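Local coordinates for G/U mismatch-specific DNA glycosylase (Deinococcus radiodurans, PDB 2C2Q), which acts as a mismatch-specific DNA glycosylase of the uracil-DNA glycosylase superfamily, an alpha/beta fold built on a mainly parallel sheet, at residues A[83-88]-A[127-132]; A[117-122]-A[174-179]. The protein carries 1 engineered substitution. One frame throughout, in Å; residues are numbered along the deposited sequence.

Both contacts join a strand region of one sheet to a helix, and both are buried, yet they use the sheet differently. Contact 1 lies where the outermost strand 80-84 runs out and its following turn meets the end of helix 123-130; it is small, about 90 Å², and sets a valine against a threonine and the root of a glutamate. Contact 2 packs interior strand 117-120 under helix 171-188 with 155 Å², by methyl-to-methyl packing edged by an arginine. The centres of contact 1 and contact 2 lie about 16 Å apart. Phe120, whose strand leads directly into helix 123-130, connects them: Phe120 CE1 lies 3.4 Å from Thr129 OG1.

Contact 1: A[83-88]-A[127-132]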
loop_
_atom_site.group_PDB
_atom_site.type_symbol
_atom_site.label_atom_id
_atom_site.label_comp_id
_atom_site.label_asym_id
_atom_site.label_seq_id
_atom_site.Cartn_x
_atom_site.Cartn_y
_atom_site.Cartn_z
ATOM N N THR A 83 3.195 3.892 0.481
ATOM C CA THR A 83 4.503 3.631 1.140
ATOM C C THR A 83 4.776 2.103 1.125
ATOM O O THR A 83 4.000 1.363 0.543
ATOM C CB THR A 83 4.545 4.227 2.578
ATOM O OG1 THR A 83 5.851 4.029 3.159
ATOM C CG2 THR A 83 3.531 3.528 3.529
ATOM N N ASP A 84 5.821 1.652 1.809
ATOM C CA ASP A 84 6.159 0.237 1.909
ATOM C C ASP A 84 6.700 -0.058 3.295
ATOM O O ASP A 84 7.235 0.834 3.948
ATOM C CB ASP A 84 7.257 -0.116 0.913
ATOM C CG ASP A 84 6.767 -0.153 -0.544
ATOM O OD1 ASP A 84 5.631 -0.645 -0.827
ATOM O OD2 ASP A 84 7.504 0.225 -1.490
ATOM N N VAL A 85 6.660 -1.315 3.686
ATOM C CA VAL A 85 7.216 -1.682 5.001
ATOM C C VAL A 85 8.731 -1.528 4.998
ATOM O O VAL A 85 9.339 -1.135 6.007
ATOM C CB VAL A 85 6.779 -3.114 5.386
ATOM C CG1 VAL A 85 7.263 -3.487 6.806
ATOM C CG2 VAL A 85 5.225 -3.273 5.271
ATOM N N ALA A 86 9.364 -1.860 3.877
ATOM C CA ALA A 86 10.806 -1.682 3.683
ATOM C C ALA A 86 11.077 -0.563 2.638
ATOM O O ALA A 86 10.662 -0.672 1.466
ATOM C CB ALA A 86 11.426 -2.966 3.250
ATOM N N LYS A 87 11.765 0.500 3.059
ATOM C CA LYS A 87 11.945 1.661 2.196
ATOM C C LYS A 87 13.395 1.856 1.666
ATOM O O LYS A 87 13.619 2.633 0.770
ATOM C CB LYS A 87 11.542 2.905 2.959
ATOM C CG LYS A 87 10.033 3.054 3.151
ATOM C CD LYS A 87 9.235 3.176 1.804
ATOM C CE LYS A 87 9.743 4.327 0.952
ATOM N NZ LYS A 87 8.790 4.720 -0.163
ATOM N N ARG A 88 14.352 1.217 2.342
ATOM C CA ARG A 88 15.778 1.397 2.036
ATOM C C ARG A 88 16.409 0.226 1.293
ATOM O O ARG A 88 17.641 0.245 1.060
ATOM C CB ARG A 88 16.544 1.580 3.373
ATOM C CG ARG A 88 16.077 2.841 4.160
ATOM C CD ARG A 88 16.927 3.129 5.427
ATOM N NE ARG A 88 16.516 4.359 6.117
ATOM C CZ ARG A 88 15.413 4.457 6.879
ATOM N NH1 ARG A 88 14.589 3.422 7.032
ATOM N NH2 ARG A 88 15.136 5.606 7.500
ATOM N N SER A 127 1.696 -9.124 7.389
ATOM C CA SER A 127 2.259 -10.066 8.377
ATOM C C SER A 127 3.484 -9.484 9.079
ATOM O O SER A 127 3.579 -9.580 10.292
ATOM C CB SER A 127 2.540 -11.449 7.731
ATOM O OG SER A 127 3.411 -12.223 8.553
ATOM N N GLU A 128 4.365 -8.801 8.349
ATOM C CA GLU A 128 5.528 -8.118 8.967
ATOM C C GLU A 128 5.067 -7.024 9.944
ATOM O O GLU A 128 5.728 -6.801 10.949
ATOM C CB GLU A 128 6.463 -7.521 7.922
ATOM C CG GLU A 128 7.242 -8.549 7.095
ATOM C CD GLU A 128 8.255 -9.407 7.888
ATOM O OE1 GLU A 128 8.654 -9.002 8.994
ATOM O OE2 GLU A 128 8.681 -10.494 7.374
ATOM N N THR A 129 3.946 -6.372 9.647
ATOM C CA THR A 129 3.403 -5.260 10.459
ATOM C C THR A 129 2.549 -5.713 11.640
ATOM O O THR A 129 2.727 -5.209 12.756
ATOM C CB THR A 129 2.608 -4.293 9.544
ATOM O OG1 THR A 129 3.488 -3.824 8.512
ATOM C CG2 THR A 129 2.118 -2.992 10.314
ATOM N N LEU A 130 1.653 -6.661 11.398
ATOM C CA LEU A 130 0.633 -7.050 12.370
ATOM C C LEU A 130 1.119 -8.157 13.300
ATOM O O LEU A 130 0.477 -8.422 14.325
ATOM C CB LEU A 130 -0.685 -7.451 11.674
ATOM C CG LEU A 130 -1.381 -6.401 10.795
ATOM C CD1 LEU A 130 -2.543 -6.998 9.981
ATOM C CD2 LEU A 130 -1.857 -5.203 11.617
ATOM N N GLY A 131 2.247 -8.785 12.953
ATOM C CA GLY A 131 2.836 -9.869 13.745
ATOM C C GLY A 131 2.051 -11.181 13.691
ATOM O O GLY A 131 2.208 -12.043 14.563
ATOM N N VAL A 132 1.187 -11.328 12.692
ATOM C CA VAL A 132 0.450 -12.564 12.500
ATOM C C VAL A 132 0.923 -13.229 11.191
ATOM O O VAL A 132 1.090 -12.546 10.172
ATOM C CB VAL A 132 -1.084 -12.334 12.538
ATOM C CG1 VAL A 132 -1.512 -11.791 13.908
ATOM C CG2 VAL A 132 -1.540 -11.375 11.457
#
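Val85, in the turn that follows strand 80-84, presents both its methyls to Glu128 and Thr129 in the last turn of helix 123-130, a small example of how the end of a strand is packed against a helix end. At the start of the helical segment, Ser127 OG gives a hydrogen bond to Val132 O (2.8 Å), reaching that carbonyl from 40° above its plane and so tying the helix to the chain that leaves it. Glu128 contributes only its root, with CB 4.3 Å from Val85 CG1. Beyond that carbon the side chain turns away, and its OE2 forms a salt bridge with Arg124. Thr129 makes the closest approach: its OG1 stands 3.7 Å from Val85 CG2. The hydroxyl lies beside its own backbone N (chi1 -58°), which turns it back along the helix to hydrogen-bond Gly125 O. Gly131, with phi at 71°, ends the helical run, while its N still bonds Ser127 O at 3.1 Å. Pro103 and Leu106 of helix 103-113 also pack on Thr129, and Val31 on Val85. No hydrogen bond or salt bridge spans the two segments: Val85 has only methyls to offer, and they meet Glu128 CB and a Thr129 hydroxyl already bonded to Gly125 O, so the contact rests on van der Waals packing.

Contact 2: A[117-122]-A[174-179]; sequences IVAFTS and QALGDR
Leu176 straddles two residues of strand 117-120, meeting Ile117 with one methyl and Ala119 with the other. It illustrates how the two methyls of one leucine can span alternate residues of a strand. Its CG lies opposite the backbone N across the first torsion (chi1 -180°), extending the fork toward the strand. CD2 comes within 3.7 Å of Ala119 CB, a methyl-to-methyl contact. CD1 rests against the ends of both branches of Ile117, 4.0 Å from Ile117 CD1 and 4.1 Å from Ile117 CG2; the isoleucine and leucine slide past each other in opposite directions rather than meeting end on. One helical turn later, Arg179 crosses the same isoleucine obliquely, and its CG lies 4.0 Å from Ile117 CD1. A bend at chi2 (62°) then carries the guanidinium beyond this apolar patch, where NE pairs with Glu153 and NH1 with Glu182. Thus the arginine lends its aliphatic root to the interface while its charge is answered beside it. Away from the strand, Gln174 NE2 donates to Asp178 OD1 at 3.2 Å, bridging one turn of the helix.

Helix and strand segments run nearly antiparallel, at 167°, with their axes 11.4 Å apart. Ile117 and Ala119 share the face beneath helix 171-188, while Val118 points away from it. Leu28 of strand 28-32 and Trp155 of strand 153-156 flank the pair, and Val180 and Leu183 extend the helix's cover over Ile117.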
loop_
_atom_site.group_PDB
_atom_site.type_symbol
_atom_site.label_atom_id
_atom_site.label_comp_id
_atom_site.label_asym_id
_atom_site.label_seq_id
_atom_site.Cartn_x
_atom_site.Cartn_y
_atom_site.Cartn_z
ATOM N N ILE A 117 -7.942 4.642 5.429
ATOM C CA ILE A 117 -7.692 3.208 5.234
ATOM C C ILE A 117 -6.206 3.005 5.015
ATOM O O ILE A 117 -5.580 3.833 4.334
ATOM C CB ILE A 117 -8.450 2.642 4.030
ATOM C CG1 ILE A 117 -9.992 2.887 4.173
ATOM C CG2 ILE A 117 -8.115 1.140 3.915
ATOM C CD1 ILE A 117 -10.682 2.794 2.849
ATOM N N VAL A 118 -5.647 1.980 5.671
ATOM C CA VAL A 118 -4.315 1.454 5.265
ATOM C C VAL A 118 -4.569 0.065 4.670
ATOM O O VAL A 118 -5.115 -0.786 5.362
ATOM C CB VAL A 118 -3.344 1.397 6.473
ATOM C CG1 VAL A 118 -1.987 0.652 6.070
ATOM C CG2 VAL A 118 -3.033 2.813 6.881
ATOM N N ALA A 119 -4.199 -0.151 3.403
ATOM C CA ALA A 119 -4.466 -1.460 2.774
ATOM C C ALA A 119 -3.105 -2.043 2.361
ATOM O O ALA A 119 -2.379 -1.430 1.588
ATOM C CB ALA A 119 -5.393 -1.351 1.572
ATOM N N PHE A 120 -2.715 -3.143 3.009
ATOM C CA PHE A 120 -1.501 -3.878 2.602
ATOM C C PHE A 120 -1.756 -4.562 1.276
ATOM O O PHE A 120 -2.807 -5.207 1.078
ATOM C CB PHE A 120 -1.073 -4.902 3.666
ATOM C CG PHE A 120 -0.655 -4.235 4.942
ATOM C CD1 PHE A 120 0.669 -3.801 5.091
ATOM C CD2 PHE A 120 -1.597 -3.905 5.921
ATOM C CE1 PHE A 120 1.100 -3.130 6.226
ATOM C CE2 PHE A 120 -1.154 -3.220 7.075
ATOM C CZ PHE A 120 0.177 -2.852 7.217
ATOM N N THR A 121 -0.843 -4.368 0.332
ATOM C CA THR A 121 -1.023 -4.973 -1.021
ATOM C C THR A 121 -0.483 -6.396 -1.116
ATOM O O THR A 121 -0.348 -6.934 -2.203
ATOM C CB THR A 121 -0.373 -4.084 -2.110
ATOM O OG1 THR A 121 1.063 -4.012 -1.852
ATOM C CG2 THR A 121 -0.916 -2.617 -1.970
ATOM N N SER A 122 -0.113 -6.965 0.014
ATOM C CA SER A 122 0.180 -8.407 0.086
ATOM C C SER A 122 0.046 -8.887 1.524
ATOM O O SER A 122 0.185 -8.128 2.481
ATOM C CB SER A 122 1.597 -8.707 -0.431
ATOM O OG SER A 122 2.545 -8.063 0.423
ATOM N N GLN A 174 -11.900 -4.833 -5.379
ATOM C CA GLN A 174 -13.101 -4.151 -5.769
ATOM C C GLN A 174 -13.870 -3.667 -4.532
ATOM O O GLN A 174 -14.458 -2.566 -4.561
ATOM C CB GLN A 174 -14.005 -5.099 -6.571
ATOM C CG GLN A 174 -15.235 -4.398 -7.046
ATOM C CD GLN A 174 -14.989 -3.360 -8.092
ATOM O OE1 GLN A 174 -14.390 -3.624 -9.143
ATOM N NE2 GLN A 174 -15.466 -2.152 -7.825
ATOM N N ALA A 175 -13.878 -4.467 -3.466
ATOM C CA ALA A 175 -14.554 -4.088 -2.209
ATOM C C ALA A 175 -13.889 -2.823 -1.623
ATOM O O ALA A 175 -14.535 -1.961 -0.979
ATOM C CB ALA A 175 -14.488 -5.217 -1.205
ATOM N N LEU A 176 -12.578 -2.772 -1.795
ATOM C CA LEU A 176 -11.821 -1.623 -1.329
ATOM C C LEU A 176 -12.207 -0.421 -2.137
ATOM O O LEU A 176 -12.483 0.663 -1.549
ATOM C CB LEU A 176 -10.298 -1.913 -1.414
ATOM C CG LEU A 176 -9.449 -0.745 -0.931
ATOM C CD1 LEU A 176 -9.746 -0.337 0.495
ATOM C CD2 LEU A 176 -7.966 -1.116 -1.112
ATOM N N GLY A 177 -12.237 -0.581 -3.460
ATOM C CA GLY A 177 -12.659 0.465 -4.410
ATOM C C GLY A 177 -14.034 1.043 -4.011
ATOM O O GLY A 177 -14.256 2.264 -4.038
ATOM N N ASP A 178 -14.931 0.152 -3.656
ATOM C CA ASP A 178 -16.313 0.513 -3.305
ATOM C C ASP A 178 -16.313 1.284 -2.009
ATOM O O ASP A 178 -17.054 2.279 -1.877
ATOM C CB ASP A 178 -17.068 -0.773 -3.038
ATOM C CG ASP A 178 -17.433 -1.499 -4.312
ATOM O OD1 ASP A 178 -17.267 -0.945 -5.455
ATOM O OD2 ASP A 178 -17.912 -2.630 -4.225
ATOM N N ARG A 179 -15.528 0.786 -1.056
ATOM C CA ARG A 179 -15.339 1.425 0.263
ATOM C C ARG A 179 -14.752 2.846 0.181
ATOM O O ARG A 179 -15.195 3.750 0.918
ATOM C CB ARG A 179 -14.477 0.574 1.178
ATOM C CG ARG A 179 -14.299 1.195 2.579
ATOM C CD ARG A 179 -15.627 1.349 3.346
ATOM N NE ARG A 179 -15.410 1.899 4.663
ATOM C CZ ARG A 179 -16.237 2.777 5.247
ATOM N NH1 ARG A 179 -17.352 3.168 4.628
ATOM N NH2 ARG A 179 -15.940 3.246 6.450
#